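Local coordinates for 182aa long hypothetical protein (Pyrococcus horikoshii, PDB 2GAN), which is of unknown function but, as a putative acetyltransferase of the GNAT family, probably transfers acetyl groups from acetyl-coenzyme A, at residues 16-21 with 45-50; 64-69 with 83-88; 160-165 with 174-179. All blocks are in the same frame, centred on the assembly; numbering follows the deposited sequence.

The three contacts follow one another along the chain and sample three different parts of a GNAT-type fold. Interaction 1 joins helices 14-27 and 47-65; interaction 2 begins where helix 47-65 ends and pairs strands 68-74 and 78-85 of the central sheet. Their centres lie about 23 Å apart, yet they meet through L17 CD1 and L69 CD2, at 4.0 Å. Interaction 3 stands apart: its centre is about 39 Å from that of interaction 2, across the centre of the chain, where a C-terminal hairpin reaches the second subunit. M21, F66 and K160 each have a side chain about 5 Å from a bound sulfate ion, probably from the crystallisation liquor and no evidence of a shared site.

Interaction 1. Residues 16-21 with 45-50; sequences ELLELM and NDFNGF. Unlike the reference sequence in segment 45-50: N48 (reference Asp).
F50, F47 and L18 carry most of this contact, in which helix 14-27 meets the first turn of helix 47-65, the two helices that follow the first strand in the GNAT fold. Large aromatic side chains one turn apart make the contact across widely spaced backbones: the CA atoms of L18 and F50 are 9.1 Å apart. F50 covers that distance with its CG anti to the backbone N (chi1 178°), which carries the ring across to the other helix. There its CZ lies 3.9 Å from CB of the selenomethionine M21, while CE2 comes 4.0 Å from the carbonyl O of L18, so the ring approaches backbone as well as side chain. L18 divides its branches between the two phenylalanines. Its CD1 is 4.4 Å from F50 CE2, and its CD2 is the same distance from F47 CZ, both loose van der Waals approaches. F47 also turns an edge toward the backbone at E19 CA. Outside the contact, F50 stacks on Y54 and F47 meets F22 edge-to-face, so each ring also has an aromatic neighbour, one on each helix. M21 continues from its CB away from F50, and its side chain touches F111 of strand 106-114. The start of the second helix is capped by D46, whose OD2 accepts from G49 N at 3.0 Å, the donor standing 56° out of the carboxylate plane.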
loop_
_atom_site.group_PDB
_atom_site.type_symbol
_atom_site.label_atom_id
_atom_site.label_comp_id
_atom_site.label_asym_id
_atom_site.label_seq_id
_atom_site.Cartn_x
_atom_site.Cartn_y
_atom_site.Cartn_z
ATOM N N GLU A 16 -11.465 18.011 -15.496
ATOM C CA GLU A 16 -11.672 17.964 -14.053
ATOM C C GLU A 16 -11.089 16.674 -13.478
ATOM O O GLU A 16 -10.481 16.688 -12.413
ATOM C CB GLU A 16 -13.165 18.069 -13.707
ATOM C CG GLU A 16 -13.391 18.092 -12.195
ATOM C CD GLU A 16 -14.775 18.563 -11.785
ATOM O OE1 GLU A 16 -15.670 18.674 -12.652
ATOM O OE2 GLU A 16 -14.969 18.805 -10.578
ATOM N N LEU A 17 -11.273 15.565 -14.190
ATOM C CA LEU A 17 -10.750 14.274 -13.750
ATOM C C LEU A 17 -9.216 14.252 -13.798
ATOM O O LEU A 17 -8.558 13.768 -12.872
ATOM C CB LEU A 17 -11.314 13.141 -14.617
ATOM C CG LEU A 17 -12.784 12.757 -14.393
ATOM C CD1 LEU A 17 -13.250 11.784 -15.473
ATOM C CD2 LEU A 17 -12.940 12.122 -13.008
ATOM N N LEU A 18 -8.651 14.784 -14.875
ATOM C CA LEU A 18 -7.201 14.827 -15.024
ATOM C C LEU A 18 -6.537 15.454 -13.795
ATOM O O LEU A 18 -5.575 14.909 -13.246
ATOM C CB LEU A 18 -6.828 15.635 -16.269
ATOM C CG LEU A 18 -5.363 15.595 -16.708
ATOM C CD1 LEU A 18 -4.977 14.169 -17.061
ATOM C CD2 LEU A 18 -5.172 16.498 -17.914
ATOM N N GLU A 19 -7.065 16.601 -13.369
ATOM C CA GLU A 19 -6.531 17.333 -12.222
ATOM C C GLU A 19 -6.747 16.571 -10.911
ATOM O O GLU A 19 -5.918 16.632 -9.997
ATOM C CB GLU A 19 -7.169 18.733 -12.167
ATOM C CG GLU A 19 -6.646 19.655 -11.057
ATOM C CD GLU A 19 -6.880 21.132 -11.366
ATOM O OE1 GLU A 19 -7.851 21.446 -12.091
ATOM O OE2 GLU A 19 -6.100 21.980 -10.874
ATOM N N LEU A 20 -7.863 15.855 -10.816
ATOM C CA LEU A 20 -8.134 15.063 -9.618
ATOM C C LEU A 20 -7.094 13.931 -9.565
ATOM O O LEU A 20 -6.507 13.657 -8.514
ATOM C CB LEU A 20 -9.556 14.479 -9.668
ATOM C CG LEU A 20 -9.913 13.368 -8.663
ATOM C CD1 LEU A 20 -9.579 13.814 -7.249
ATOM C CD2 LEU A 20 -11.394 13.016 -8.772
HETATM N N MSE A 21 -6.843 13.293 -10.704
HETATM C CA MSE A 21 -5.876 12.206 -10.739
HETATM C C MSE A 21 -4.455 12.679 -10.434
HETATM O O MSE A 21 -3.651 11.924 -9.881
HETATM C CB MSE A 21 -5.927 11.484 -12.093
HETATM C CG MSE A 21 -7.256 10.770 -12.345
HETATM SE SE MSE A 21 -7.696 9.504 -10.919
HETATM C CE MSE A 21 -7.079 7.897 -11.771
ATOM N N ASN A 45 5.148 15.862 -8.243
ATOM C CA ASN A 45 4.764 17.266 -8.192
ATOM C C ASN A 45 4.771 17.893 -9.587
ATOM O O ASN A 45 4.475 19.075 -9.742
ATOM C CB ASN A 45 5.707 18.048 -7.274
ATOM C CG ASN A 45 5.733 17.503 -5.858
ATOM O OD1 ASN A 45 4.701 17.421 -5.188
ATOM N ND2 ASN A 45 6.920 17.127 -5.394
ATOM N N ASP A 46 5.104 17.096 -10.595
ATOM C CA ASP A 46 5.160 17.577 -11.974
ATOM C C ASP A 46 3.865 17.300 -12.739
ATOM O O ASP A 46 3.684 16.217 -13.296
ATOM C CB ASP A 46 6.343 16.918 -12.698
ATOM C CG ASP A 46 6.424 17.300 -14.162
ATOM O OD1 ASP A 46 7.178 16.633 -14.898
ATOM O OD2 ASP A 46 5.744 18.263 -14.579
ATOM N N PHE A 47 2.973 18.285 -12.770
ATOM C CA PHE A 47 1.696 18.142 -13.466
ATOM C C PHE A 47 1.849 17.954 -14.974
ATOM O O PHE A 47 1.254 17.042 -15.548
ATOM C CB PHE A 47 0.786 19.351 -13.184
ATOM C CG PHE A 47 -0.482 19.364 -14.005
ATOM C CD1 PHE A 47 -0.500 19.943 -15.277
ATOM C CD2 PHE A 47 -1.646 18.758 -13.524
ATOM C CE1 PHE A 47 -1.652 19.920 -16.057
ATOM C CE2 PHE A 47 -2.808 18.726 -14.293
ATOM C CZ PHE A 47 -2.814 19.306 -15.564
ATOM N N ASN A 48 2.640 18.814 -15.612
ATOM C CA ASN A 48 2.848 18.718 -17.056
ATOM C C ASN A 48 3.332 17.324 -17.447
ATOM O O ASN A 48 2.844 16.737 -18.411
ATOM C CB ASN A 48 3.866 19.765 -17.531
ATOM C CG ASN A 48 3.436 21.191 -17.214
ATOM O OD1 ASN A 48 2.275 21.566 -17.412
ATOM N ND2 ASN A 48 4.377 21.999 -16.734
ATOM N N GLY A 49 4.289 16.793 -16.698
ATOM C CA GLY A 49 4.801 15.470 -17.003
ATOM C C GLY A 49 3.734 14.409 -16.794
ATOM O O GLY A 49 3.649 13.445 -17.554
ATOM N N PHE A 50 2.911 14.588 -15.763
ATOM C CA PHE A 50 1.856 13.633 -15.475
ATOM C C PHE A 50 0.862 13.627 -16.619
ATOM O O PHE A 50 0.560 12.583 -17.184
ATOM C CB PHE A 50 1.129 14.000 -14.183
ATOM C CG PHE A 50 -0.015 13.080 -13.851
ATOM C CD1 PHE A 50 0.218 11.830 -13.278
ATOM C CD2 PHE A 50 -1.327 13.457 -14.116
ATOM C CE1 PHE A 50 -0.847 10.969 -12.974
ATOM C CE2 PHE A 50 -2.399 12.603 -13.819
ATOM C CZ PHE A 50 -2.160 11.361 -13.246
#

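Interaction 2. Residues 64-69 with 83-88; sequences QEFDEL and ALVYKR
D67 OD2 accepts two successive backbone N-H groups across the contact, Y86 N at 2.8 Å on its anti lone pair and K87 N, also at 2.8 Å, from above the carboxylate plane. The neighbouring E68 takes the hydroxyl of Y86, with OH 2.5 Å from OE1; a salt bridge from R134 reaches the same oxygen. Y86 CG sits between its backbone N and carbonyl carbon (chi1 60°), which swings the ring back over D67, whose CB makes a CH-pi contact with its face. The backbone shows how a hairpin absorbs an extra residue: D67 and E68 both face L84 in a classic beta bulge, L84 O accepting D67 N at 3.0 Å and E68 N at 3.3 Å. L84 N returns a bond to E68 O at 2.8 Å, and past the bulge L69 and A83 form a non-hydrogen-bonded antiparallel pair. Farther out, A83 CB is 3.6 Å from the centroid of the F66 ring, almost directly above it, while V85 CG2 meets that ring's edge. With two N-H donors on OD2 and a salt bridge from K92 to OD1, the D67 carboxylate is probably stabilised as an anion where strand 78-85 gives way to loop.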
loop_
_atom_site.group_PDB
_atom_site.type_symbol
_atom_site.label_atom_id
_atom_site.label_comp_id
_atom_site.label_asym_id
_atom_site.label_seq_id
_atom_site.Cartn_x
_atom_site.Cartn_y
_atom_site.Cartn_z
ATOM N N GLN A 64 -13.959 4.995 -24.872
ATOM C CA GLN A 64 -14.282 3.614 -25.219
ATOM C C GLN A 64 -14.447 2.641 -24.054
ATOM O O GLN A 64 -15.514 2.067 -23.866
ATOM C CB GLN A 64 -13.201 3.068 -26.144
ATOM C CG GLN A 64 -12.813 4.031 -27.244
ATOM C CD GLN A 64 -13.894 4.181 -28.291
ATOM O OE1 GLN A 64 -13.994 5.214 -28.953
ATOM N NE2 GLN A 64 -14.701 3.144 -28.458
ATOM N N GLU A 65 -13.384 2.453 -23.282
ATOM C CA GLU A 65 -13.393 1.508 -22.176
ATOM C C GLU A 65 -14.557 1.577 -21.187
ATOM O O GLU A 65 -15.262 0.593 -21.000
ATOM C CB GLU A 65 -12.053 1.585 -21.432
ATOM C CG GLU A 65 -11.916 0.622 -20.258
ATOM C CD GLU A 65 -10.464 0.321 -19.926
ATOM O OE1 GLU A 65 -10.157 0.042 -18.746
ATOM O OE2 GLU A 65 -9.627 0.346 -20.857
ATOM N N PHE A 66 -14.770 2.726 -20.561
ATOM C CA PHE A 66 -15.851 2.860 -19.575
ATOM C C PHE A 66 -17.263 2.753 -20.167
ATOM O O PHE A 66 -17.599 3.443 -21.132
ATOM C CB PHE A 66 -15.705 4.194 -18.830
ATOM C CG PHE A 66 -14.421 4.319 -18.045
ATOM C CD1 PHE A 66 -14.019 5.556 -17.547
ATOM C CD2 PHE A 66 -13.618 3.204 -17.793
ATOM C CE1 PHE A 66 -12.838 5.688 -16.816
ATOM C CE2 PHE A 66 -12.432 3.323 -17.060
ATOM C CZ PHE A 66 -12.044 4.566 -16.571
ATOM N N ASP A 67 -18.090 1.881 -19.597
ATOM C CA ASP A 67 -19.467 1.725 -20.074
ATOM C C ASP A 67 -20.384 2.633 -19.246
ATOM O O ASP A 67 -21.425 3.093 -19.725
ATOM C CB ASP A 67 -19.914 0.261 -19.973
ATOM C CG ASP A 67 -19.190 -0.643 -20.971
ATOM O OD1 ASP A 67 -19.117 -0.284 -22.171
ATOM O OD2 ASP A 67 -18.699 -1.714 -20.561
ATOM N N GLU A 68 -19.975 2.883 -17.999
ATOM C CA GLU A 68 -20.694 3.761 -17.085
ATOM C C GLU A 68 -19.693 4.391 -16.127
ATOM O O GLU A 68 -18.853 3.695 -15.551
ATOM C CB GLU A 68 -21.746 2.985 -16.294
ATOM C CG GLU A 68 -22.818 2.373 -17.160
ATOM C CD GLU A 68 -23.950 1.745 -16.359
ATOM O OE1 GLU A 68 -24.878 1.208 -16.992
ATOM O OE2 GLU A 68 -23.921 1.780 -15.112
ATOM N N LEU A 69 -19.766 5.711 -15.985
ATOM C CA LEU A 69 -18.879 6.443 -15.088
ATOM C C LEU A 69 -19.709 7.128 -14.009
ATOM O O LEU A 69 -20.643 7.867 -14.303
ATOM C CB LEU A 69 -18.083 7.509 -15.851
ATOM C CG LEU A 69 -17.298 8.483 -14.953
ATOM C CD1 LEU A 69 -16.270 7.695 -14.144
ATOM C CD2 LEU A 69 -16.608 9.552 -15.790
ATOM N N ALA A 83 -15.878 3.601 -12.101
ATOM C CA ALA A 83 -16.300 3.194 -13.431
ATOM C C ALA A 83 -16.649 1.721 -13.541
ATOM O O ALA A 83 -16.063 0.879 -12.861
ATOM C CB ALA A 83 -15.187 3.522 -14.434
ATOM N N LEU A 84 -17.597 1.414 -14.420
ATOM C CA LEU A 84 -18.010 0.033 -14.651
ATOM C C LEU A 84 -17.775 -0.373 -16.094
ATOM O O LEU A 84 -18.055 0.398 -17.018
ATOM C CB LEU A 84 -19.489 -0.126 -14.355
ATOM C CG LEU A 84 -19.854 0.355 -12.957
ATOM C CD1 LEU A 84 -21.357 0.194 -12.761
ATOM C CD2 LEU A 84 -19.060 -0.430 -11.920
ATOM N N VAL A 85 -17.261 -1.582 -16.282
ATOM C CA VAL A 85 -17.031 -2.116 -17.612
ATOM C C VAL A 85 -17.715 -3.467 -17.654
ATOM O O VAL A 85 -17.383 -4.358 -16.872
ATOM C CB VAL A 85 -15.522 -2.293 -17.938
ATOM C CG1 VAL A 85 -15.362 -2.960 -19.293
ATOM C CG2 VAL A 85 -14.831 -0.928 -17.962
ATOM N N TYR A 86 -18.684 -3.611 -18.553
ATOM C CA TYR A 86 -19.428 -4.865 -18.664
ATOM C C TYR A 86 -19.948 -5.196 -20.075
ATOM O O TYR A 86 -20.460 -6.290 -20.295
ATOM C CB TYR A 86 -20.591 -4.842 -17.664
ATOM C CG TYR A 86 -21.562 -3.710 -17.900
ATOM C CD1 TYR A 86 -22.592 -3.831 -18.838
ATOM C CD2 TYR A 86 -21.421 -2.497 -17.223
ATOM C CE1 TYR A 86 -23.458 -2.767 -19.096
ATOM C CE2 TYR A 86 -22.281 -1.427 -17.473
ATOM C CZ TYR A 86 -23.293 -1.568 -18.409
ATOM O OH TYR A 86 -24.138 -0.517 -18.656
ATOM N N LYS A 87 -19.809 -4.272 -21.027
ATOM C CA LYS A 87 -20.280 -4.520 -22.394
ATOM C C LYS A 87 -19.261 -5.272 -23.244
ATOM O O LYS A 87 -18.297 -4.686 -23.741
ATOM C CB LYS A 87 -20.621 -3.220 -23.115
ATOM C CG LYS A 87 -21.733 -2.415 -22.492
ATOM C CD LYS A 87 -22.045 -1.194 -23.342
ATOM C CE LYS A 87 -22.875 -0.184 -22.568
ATOM N NZ LYS A 87 -24.124 -0.763 -22.018
ATOM N N ARG A 88 -19.504 -6.567 -23.420
ATOM C CA ARG A 88 -18.641 -7.443 -24.204
ATOM C C ARG A 88 -17.170 -7.352 -23.798
ATOM O O ARG A 88 -16.329 -6.870 -24.559
ATOM C CB ARG A 88 -18.802 -7.139 -25.701
ATOM C CG ARG A 88 -19.577 -8.217 -26.489
ATOM C CD ARG A 88 -21.099 -8.059 -26.413
ATOM N NE ARG A 88 -21.615 -8.084 -25.046
ATOM C CZ ARG A 88 -21.534 -9.132 -24.236
ATOM N NH1 ARG A 88 -20.959 -10.254 -24.656
ATOM N NH2 ARG A 88 -22.014 -9.054 -23.001
#

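Interaction 3. Residues 160-165 with 174-179; sequences KGFREI and LKFNHK
F162 reaches across to F176 and L174 on one side of a two-stranded ladder. Its CB lies 4.2 Å from L174 CB. CG, anti to its own carbonyl carbon (chi1 -72°) and near F176 CA, directs the ring over the opposite strand, where CD2 comes within 3.3 Å of F176 N. Next, CE2 is 3.6 Å from F176 CB, which sits over the ring face, offset toward its rim. On the other side CD1 faces F176 CD1 at 4.1 Å and CE1 meets the same atom at 3.8 Å, and at the tip CZ again touches F176 CB. The two rings form an edge-to-face pair, their planes at 64°, with F176 presenting its edge to the face of F162. This is the C-terminal beta hairpin of the GNAT fold, strands 162-166 and 172-176, and R163 and K175 form a hydrogen-bonded pair in it: R163 N to K175 O and K175 N to R163 O, both 2.9 Å. An alanine in place of F162 is likely to open a gap over F176 CB and leave the F176 ring edge without the face it meets. Strand 172-176 is shared: L174 and K175 also pair antiparallel with a strand of the second subunit. Beyond the ladder N177 N bonds to G161 O at 2.9 Å, while on the R163 and K175 side I165 CG1 rests against K175 CB.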
loop_
_atom_site.group_PDB
_atom_site.type_symbol
_atom_site.label_atom_id
_atom_site.label_comp_id
_atom_site.label_asym_id
_atom_site.label_seq_id
_atom_site.Cartn_x
_atom_site.Cartn_y
_atom_site.Cartn_z
ATOM N N LYS A 160 14.752 2.881 -3.027
ATOM C CA LYS A 160 15.741 3.182 -2.004
ATOM C C LYS A 160 16.948 2.254 -2.123
ATOM O O LYS A 160 17.764 2.157 -1.206
ATOM C CB LYS A 160 15.112 3.030 -0.624
ATOM C CG LYS A 160 15.268 4.243 0.256
ATOM C CD LYS A 160 14.609 5.453 -0.353
ATOM C CE LYS A 160 14.749 6.644 0.565
ATOM N NZ LYS A 160 14.102 7.854 -0.003
ATOM N N GLY A 161 17.042 1.562 -3.254
ATOM C CA GLY A 161 18.154 0.664 -3.484
ATOM C C GLY A 161 17.828 -0.806 -3.330
ATOM O O GLY A 161 18.676 -1.653 -3.600
ATOM N N PHE A 162 16.613 -1.126 -2.897
ATOM C CA PHE A 162 16.248 -2.526 -2.722
ATOM C C PHE A 162 15.628 -3.127 -3.981
ATOM O O PHE A 162 14.984 -2.429 -4.762
ATOM C CB PHE A 162 15.288 -2.697 -1.534
ATOM C CG PHE A 162 15.941 -2.519 -0.183
ATOM C CD1 PHE A 162 16.279 -1.254 0.287
ATOM C CD2 PHE A 162 16.228 -3.623 0.614
ATOM C CE1 PHE A 162 16.891 -1.088 1.535
ATOM C CE2 PHE A 162 16.839 -3.469 1.860
ATOM C CZ PHE A 162 17.172 -2.197 2.321
ATOM N N ARG A 163 15.848 -4.423 -4.178
ATOM C CA ARG A 163 15.304 -5.144 -5.324
ATOM C C ARG A 163 14.644 -6.433 -4.861
ATOM O O ARG A 163 15.050 -7.025 -3.864
ATOM C CB ARG A 163 16.403 -5.448 -6.350
ATOM C CG ARG A 163 16.699 -4.268 -7.271
ATOM C CD ARG A 163 17.440 -4.686 -8.547
ATOM N NE ARG A 163 17.405 -3.632 -9.566
ATOM C CZ ARG A 163 16.288 -3.180 -10.137
ATOM N NH1 ARG A 163 16.348 -2.218 -11.046
ATOM N NH2 ARG A 163 15.111 -3.694 -9.803
ATOM N N GLU A 164 13.607 -6.854 -5.570
ATOM C CA GLU A 164 12.897 -8.069 -5.206
ATOM C C GLU A 164 13.760 -9.285 -5.521
ATOM O O GLU A 164 14.365 -9.365 -6.588
ATOM C CB GLU A 164 11.571 -8.136 -5.959
ATOM C CG GLU A 164 10.680 -9.294 -5.552
ATOM C CD GLU A 164 9.286 -9.188 -6.141
ATOM O OE1 GLU A 164 8.486 -10.133 -5.945
ATOM O OE2 GLU A 164 8.991 -8.159 -6.794
ATOM N N ILE A 165 13.824 -10.225 -4.582
ATOM C CA ILE A 165 14.630 -11.428 -4.758
ATOM C C ILE A 165 13.813 -12.688 -4.507
ATOM O O ILE A 165 14.163 -13.766 -4.981
ATOM C CB ILE A 165 15.844 -11.436 -3.788
ATOM C CG1 ILE A 165 16.678 -10.162 -3.976
ATOM C CG2 ILE A 165 16.704 -12.672 -4.023
ATOM C CD1 ILE A 165 17.193 -9.954 -5.390
ATOM N N LEU A 174 12.923 -8.546 0.031
ATOM C CA LEU A 174 13.701 -7.629 -0.801
ATOM C C LEU A 174 15.126 -7.546 -0.264
ATOM O O LEU A 174 15.354 -7.679 0.939
ATOM C CB LEU A 174 13.082 -6.231 -0.785
ATOM C CG LEU A 174 11.583 -6.110 -1.062
ATOM C CD1 LEU A 174 11.123 -4.710 -0.705
ATOM C CD2 LEU A 174 11.292 -6.420 -2.522
ATOM N N LYS A 175 16.079 -7.317 -1.159
ATOM C CA LYS A 175 17.484 -7.227 -0.778
ATOM C C LYS A 175 18.113 -5.936 -1.279
ATOM O O LYS A 175 17.902 -5.534 -2.425
ATOM C CB LYS A 175 18.264 -8.422 -1.340
ATOM C CG LYS A 175 19.767 -8.351 -1.092
ATOM C CD LYS A 175 20.497 -9.587 -1.612
ATOM C CE LYS A 175 22.003 -9.465 -1.376
ATOM N NZ LYS A 175 22.780 -10.669 -1.783
ATOM N N PHE A 176 18.882 -5.285 -0.414
ATOM C CA PHE A 176 19.553 -4.044 -0.775
ATOM C C PHE A 176 20.638 -4.302 -1.809
ATOM O O PHE A 176 21.325 -5.326 -1.758
ATOM C CB PHE A 176 20.199 -3.405 0.448
ATOM C CG PHE A 176 20.980 -2.165 0.137
ATOM C CD1 PHE A 176 20.329 -0.978 -0.176
ATOM C CD2 PHE A 176 22.369 -2.184 0.134
ATOM C CE1 PHE A 176 21.056 0.174 -0.484
ATOM C CE2 PHE A 176 23.100 -1.035 -0.173
ATOM C CZ PHE A 176 22.444 0.142 -0.484
ATOM N N ASN A 177 20.790 -3.365 -2.739
ATOM C CA ASN A 177 21.803 -3.456 -3.789
ATOM C C ASN A 177 22.624 -2.164 -3.748
ATOM O O ASN A 177 22.112 -1.075 -4.025
ATOM C CB ASN A 177 21.135 -3.614 -5.160
ATOM C CG ASN A 177 22.097 -4.114 -6.228
ATOM O OD1 ASN A 177 22.529 -5.270 -6.204
ATOM N ND2 ASN A 177 22.440 -3.241 -7.167
ATOM N N HIS A 178 23.898 -2.294 -3.400
ATOM C CA HIS A 178 24.793 -1.144 -3.287
ATOM C C HIS A 178 24.988 -0.370 -4.590
ATOM O O HIS A 178 24.983 0.860 -4.589
ATOM C CB HIS A 178 26.152 -1.598 -2.741
ATOM C CG HIS A 178 27.068 -0.471 -2.381
ATOM N ND1 HIS A 178 26.647 0.631 -1.667
ATOM C CD2 HIS A 178 28.390 -0.287 -2.610
ATOM C CE1 HIS A 178 27.670 1.446 -1.474
ATOM N NE2 HIS A 178 28.739 0.911 -2.036
ATOM N N LYS A 179 25.165 -1.085 -5.695
ATOM C CA LYS A 179 25.364 -0.434 -6.985
ATOM C C LYS A 179 24.061 0.185 -7.497
ATOM O O LYS A 179 24.073 1.165 -8.242
ATOM C CB LYS A 179 25.926 -1.439 -7.997
ATOM C CG LYS A 179 25.039 -2.643 -8.259
ATOM C CD LYS A 179 25.858 -3.886 -8.606
ATOM C CE LYS A 179 26.863 -3.642 -9.733
ATOM N NZ LYS A 179 26.231 -3.275 -11.036
#